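Long-range contacts in crispr-associated protein Cas5, dvulg subtype (Xanthomonas oryzae pv. oryzae, PDB 3VZI), which probably acts as a CRISPR-associated endoribonuclease that cuts the precursor CRISPR RNA in the microbial immune system: residues S57-K62 against E113-A119; F141-R146 against F165-G169. All blocks are in the same frame, centred on the assembly; numbering follows the deposited sequence.

Contact 1. Residues S57-K62 against E113-A119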
# COMPACT_ATOMS: atom_id res chain seq x y z
N SER A 57 -1.94 2.00 -12.99
CA SER A 57 -1.61 0.57 -12.94
C SER A 57 -0.48 0.25 -11.97
O SER A 57 0.33 1.10 -11.65
CB SER A 57 -1.29 0.04 -14.32
OG SER A 57 0.07 0.26 -14.60
N ILE A 58 -0.47 -0.98 -11.49
CA ILE A 58 0.55 -1.49 -10.58
C ILE A 58 1.18 -2.70 -11.25
O ILE A 58 0.48 -3.53 -11.80
CB ILE A 58 -0.11 -1.97 -9.28
CG1 ILE A 58 -0.61 -0.77 -8.46
CG2 ILE A 58 0.82 -2.86 -8.46
CD1 ILE A 58 -1.94 -1.06 -7.80
N GLN A 59 2.50 -2.80 -11.22
CA GLN A 59 3.21 -3.96 -11.78
C GLN A 59 3.81 -4.68 -10.61
O GLN A 59 4.57 -4.09 -9.85
CB GLN A 59 4.33 -3.48 -12.69
CG GLN A 59 5.19 -4.58 -13.27
CD GLN A 59 4.66 -5.10 -14.57
OE1 GLN A 59 4.28 -4.33 -15.47
NE2 GLN A 59 4.61 -6.43 -14.70
N VAL A 60 3.45 -5.94 -10.40
CA VAL A 60 4.03 -6.70 -9.29
C VAL A 60 5.35 -7.27 -9.80
O VAL A 60 5.39 -7.93 -10.87
CB VAL A 60 3.03 -7.77 -8.81
CG1 VAL A 60 3.52 -8.59 -7.62
CG2 VAL A 60 1.71 -7.08 -8.51
N LEU A 61 6.44 -6.98 -9.11
CA LEU A 61 7.71 -7.49 -9.53
C LEU A 61 8.10 -8.80 -8.90
O LEU A 61 8.77 -9.60 -9.56
CB LEU A 61 8.80 -6.46 -9.38
CG LEU A 61 8.65 -5.20 -10.24
CD1 LEU A 61 9.63 -4.16 -9.75
CD2 LEU A 61 8.81 -5.39 -11.75
N LYS A 62 7.67 -9.05 -7.67
CA LYS A 62 8.13 -10.25 -6.95
C LYS A 62 7.01 -11.19 -6.52
O LYS A 62 5.88 -10.77 -6.37
CB LYS A 62 9.03 -9.84 -5.78
CG LYS A 62 10.42 -9.38 -6.27
CD LYS A 62 11.17 -8.52 -5.27
CE LYS A 62 12.12 -9.38 -4.45
NZ LYS A 62 13.15 -8.51 -3.78
N GLU A 113 9.45 -9.50 1.17
CA GLU A 113 10.25 -9.11 -0.01
C GLU A 113 9.49 -8.65 -1.29
O GLU A 113 9.56 -9.28 -2.35
CB GLU A 113 11.25 -10.23 -0.34
CG GLU A 113 12.61 -10.04 0.36
CD GLU A 113 13.40 -11.34 0.57
OE1 GLU A 113 12.81 -12.45 0.51
OE2 GLU A 113 14.62 -11.26 0.83
N VAL A 114 8.77 -7.53 -1.18
CA VAL A 114 7.95 -7.03 -2.29
C VAL A 114 8.64 -5.96 -3.12
O VAL A 114 9.65 -5.38 -2.67
CB VAL A 114 6.61 -6.46 -1.81
CG1 VAL A 114 5.87 -7.48 -0.95
CG2 VAL A 114 6.80 -5.11 -1.11
N GLY A 115 8.10 -5.72 -4.32
CA GLY A 115 8.52 -4.60 -5.17
C GLY A 115 7.52 -4.35 -6.30
O GLY A 115 7.20 -5.24 -7.06
N TYR A 116 7.01 -3.13 -6.40
CA TYR A 116 6.08 -2.85 -7.47
C TYR A 116 6.59 -1.69 -8.28
O TYR A 116 7.50 -0.98 -7.82
CB TYR A 116 4.71 -2.48 -6.90
CG TYR A 116 4.30 -3.35 -5.74
CD1 TYR A 116 3.57 -4.51 -5.94
CD2 TYR A 116 4.64 -3.00 -4.45
CE1 TYR A 116 3.21 -5.32 -4.89
CE2 TYR A 116 4.27 -3.79 -3.38
CZ TYR A 116 3.56 -4.94 -3.61
OH TYR A 116 3.21 -5.73 -2.55
N ILE A 117 6.02 -1.50 -9.48
CA ILE A 117 6.19 -0.27 -10.26
C ILE A 117 4.86 0.47 -10.29
O ILE A 117 3.90 -0.06 -10.77
CB ILE A 117 6.63 -0.59 -11.70
CG1 ILE A 117 8.03 -1.22 -11.71
CG2 ILE A 117 6.55 0.67 -12.58
CD1 ILE A 117 8.56 -1.49 -13.11
N ILE A 118 4.77 1.68 -9.76
CA ILE A 118 3.48 2.36 -9.75
C ILE A 118 3.42 3.26 -10.99
O ILE A 118 4.33 4.06 -11.22
CB ILE A 118 3.34 3.25 -8.50
CG1 ILE A 118 3.85 2.53 -7.25
CG2 ILE A 118 1.92 3.82 -8.37
CD1 ILE A 118 2.81 2.09 -6.25
N ALA A 119 2.36 3.14 -11.79
CA ALA A 119 2.18 4.05 -12.93
C ALA A 119 1.00 4.93 -12.62
O ALA A 119 -0.13 4.43 -12.49
CB ALA A 119 1.93 3.29 -14.20
O HOH W 1 12.63 -6.04 -2.09
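Leu-61 N donates to Gly-115 O at 2.8 Å, the shortest hydrogen bond between the segments, although it lies just past the end of strand 57-60. Within the strands, Gln-59 and Ile-117 exchange a pair of backbone bonds, with Ile-117 N 3.0 Å from Gln-59 O, and Ser-57 and Ala-119 form the next antiparallel hydrogen-bonded pair.

On one face, Tyr-116 lies alongside Ile-58 and Val-60, all pointing the same way; its CD1 is 4.1 Å from both Ile-58 CG2 and Val-60 CG2. Ile-33 from a loop covers Ile-58 and the tyrosine. On the face of Gln-59 and Ile-117, CB meets CB, and Ser-57 OG sits beside the methyl of Ala-119. Beyond the strand end, Leu-61 CD1 packs against Ile-117 CG1 at 3.9 Å.

Lys-62 bends at chi3 (96°) to lay its CD and CE over Glu-113 O, while its NZ reaches Val-114 O through a water. This is an inner pairing of an RRM-like sheet, between strands 51-60 and 114-124: backbone bonds set the register, the Tyr-116 face is buried and apolar, and at the Lys-62 end aliphatic packing on Glu-113 O and one water bridge follow the direct backbone bonds.

Contact 2. Residues F141-R146 against F165-G169; sequences FNRRAR and FALLG
Leu-167 drives its forked end into helix 134-146, and the two methyls find different surroundings. CD1 takes the buried side: Leu-167 CD1 lies 3.7 Å from Phe-141 CE2 and 3.8 Å from Ala-145 CB. With CG anti to the backbone N (chi1 -170°), the leucine reaches across the small Ala-145, whose methyl also lies over one face of the Phe-141 ring, offset toward the rim. The ring also touches Leu-42 and Ile-45 of helix 35-45 and meets the ring of Trp-53, which makes the contact part of the core between helices and sheet.

The other methyl serves the more open flank. Leu-167 CD2 packs on Arg-146 CG at 3.5 Å, with NE of this exposed arginine next nearest. Between the two sides sits Asn-142 OD1, 3.7 Å from both Leu-167 CD1 and Leu-167 CD2. Asn-142 CB in turn lies 3.6 Å above one face of the Arg-146 guanidinium.

Two residues earlier in the strand, Phe-165 brings its ring edge, at CE1, to within 4.0 Å of Ala-145 O. That oxygen, in the last turn of the helix, accepts from a water that also accepts from Leu-167 N (3.0 Å). Helix and edge strand of this RRM-like fold are therefore joined by apolar packing around one leucine, with water linking their backbones where direct bonding is absent.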
# COMPACT_ATOMS: atom_id res chain seq x y z
N PHE A 141 7.91 16.81 -8.16
CA PHE A 141 7.81 15.40 -7.90
C PHE A 141 9.07 14.69 -8.37
O PHE A 141 9.69 13.96 -7.59
CB PHE A 141 6.57 14.78 -8.54
CG PHE A 141 6.53 13.28 -8.39
CD1 PHE A 141 6.08 12.70 -7.20
CD2 PHE A 141 7.01 12.44 -9.41
CE1 PHE A 141 6.08 11.31 -7.06
CE2 PHE A 141 7.02 11.06 -9.27
CZ PHE A 141 6.54 10.49 -8.10
N ASN A 142 9.43 14.89 -9.64
CA ASN A 142 10.54 14.17 -10.28
C ASN A 142 11.89 14.48 -9.63
O ASN A 142 12.72 13.60 -9.38
CB ASN A 142 10.62 14.54 -11.75
CG ASN A 142 9.53 13.91 -12.59
OD1 ASN A 142 9.03 12.81 -12.30
ND2 ASN A 142 9.16 14.61 -13.66
N ARG A 143 12.08 15.76 -9.36
CA ARG A 143 13.27 16.26 -8.67
C ARG A 143 13.38 15.56 -7.32
O ARG A 143 14.46 15.23 -6.87
CB ARG A 143 13.16 17.77 -8.51
CG ARG A 143 14.36 18.50 -7.99
CD ARG A 143 13.90 19.65 -7.09
NE ARG A 143 13.04 20.65 -7.75
CZ ARG A 143 12.13 21.43 -7.14
NH1 ARG A 143 11.44 22.30 -7.86
NH2 ARG A 143 11.89 21.34 -5.82
N ARG A 144 12.24 15.27 -6.71
CA ARG A 144 12.24 14.77 -5.34
C ARG A 144 12.44 13.27 -5.25
O ARG A 144 13.19 12.80 -4.38
CB ARG A 144 10.95 15.12 -4.65
CG ARG A 144 10.86 16.54 -4.23
CD ARG A 144 10.19 16.51 -2.90
NE ARG A 144 9.06 17.40 -2.87
CZ ARG A 144 9.03 18.48 -2.14
NH1 ARG A 144 7.95 19.26 -2.17
NH2 ARG A 144 10.08 18.77 -1.37
N ALA A 145 11.71 12.57 -6.13
CA ALA A 145 11.83 11.14 -6.35
C ALA A 145 13.25 10.75 -6.79
O ALA A 145 13.83 9.81 -6.25
CB ALA A 145 10.82 10.71 -7.39
N ARG A 146 13.81 11.49 -7.75
CA ARG A 146 15.19 11.26 -8.21
C ARG A 146 16.14 11.33 -7.02
O ARG A 146 16.98 10.46 -6.85
CB ARG A 146 15.60 12.26 -9.29
CG ARG A 146 15.04 11.95 -10.67
CD ARG A 146 15.59 12.88 -11.75
NE ARG A 146 14.80 12.83 -13.00
CZ ARG A 146 14.11 13.85 -13.53
NH1 ARG A 146 14.10 15.06 -12.95
NH2 ARG A 146 13.43 13.68 -14.66
N PHE A 165 12.21 3.59 -2.80
CA PHE A 165 11.66 3.97 -4.07
C PHE A 165 12.73 4.59 -4.96
O PHE A 165 13.64 5.24 -4.47
CB PHE A 165 10.49 4.95 -3.87
CG PHE A 165 10.87 6.22 -3.14
CD1 PHE A 165 11.45 7.28 -3.81
CD2 PHE A 165 10.61 6.36 -1.77
CE1 PHE A 165 11.78 8.44 -3.15
CE2 PHE A 165 10.95 7.52 -1.09
CZ PHE A 165 11.53 8.57 -1.79
N ALA A 166 12.62 4.35 -6.27
CA ALA A 166 13.43 5.09 -7.26
C ALA A 166 12.54 5.46 -8.46
O ALA A 166 11.62 4.71 -8.81
CB ALA A 166 14.64 4.27 -7.69
N LEU A 167 12.82 6.61 -9.07
CA LEU A 167 12.09 7.08 -10.24
C LEU A 167 12.57 6.33 -11.50
O LEU A 167 13.76 6.10 -11.69
CB LEU A 167 12.27 8.60 -10.41
CG LEU A 167 11.39 9.31 -11.46
CD1 LEU A 167 9.96 9.53 -10.92
CD2 LEU A 167 12.01 10.63 -11.91
N LEU A 168 11.63 5.90 -12.35
CA LEU A 168 12.00 5.22 -13.57
C LEU A 168 11.82 6.11 -14.78
O LEU A 168 11.11 7.14 -14.73
CB LEU A 168 11.19 3.95 -13.75
CG LEU A 168 11.30 2.90 -12.64
CD1 LEU A 168 10.35 1.76 -12.94
CD2 LEU A 168 12.71 2.37 -12.48
N GLY A 169 12.47 5.71 -15.88
CA GLY A 169 12.39 6.40 -17.15
C GLY A 169 11.07 6.16 -17.85
O GLY A 169 10.16 5.51 -17.32
O HOH W 2 15.35 7.60 -7.81

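Overall arrangement
Contact 1 closes before contact 2 opens, and strand 114-124 leads on to helix 134-146, so the two follow in series with their centres 15 Å apart. Both reach one antiparallel sheet, ordered 164-167, 7-13, 114-124, 51-60, 213-215. Its first four strands have the 4-1-3-2 order of an RRM (ferredoxin-like) fold. Contact 1 is strand-to-strand pairing inside the sheet, whereas contact 2 packs helix 134-146, probably the second helix of the RRM-like unit, on the outermost strand that follows it in the chain; strand 7-13 lies between them. Even so they meet directly, Ile-117 CD1 lying 3.7 Å from Leu-168 CD1.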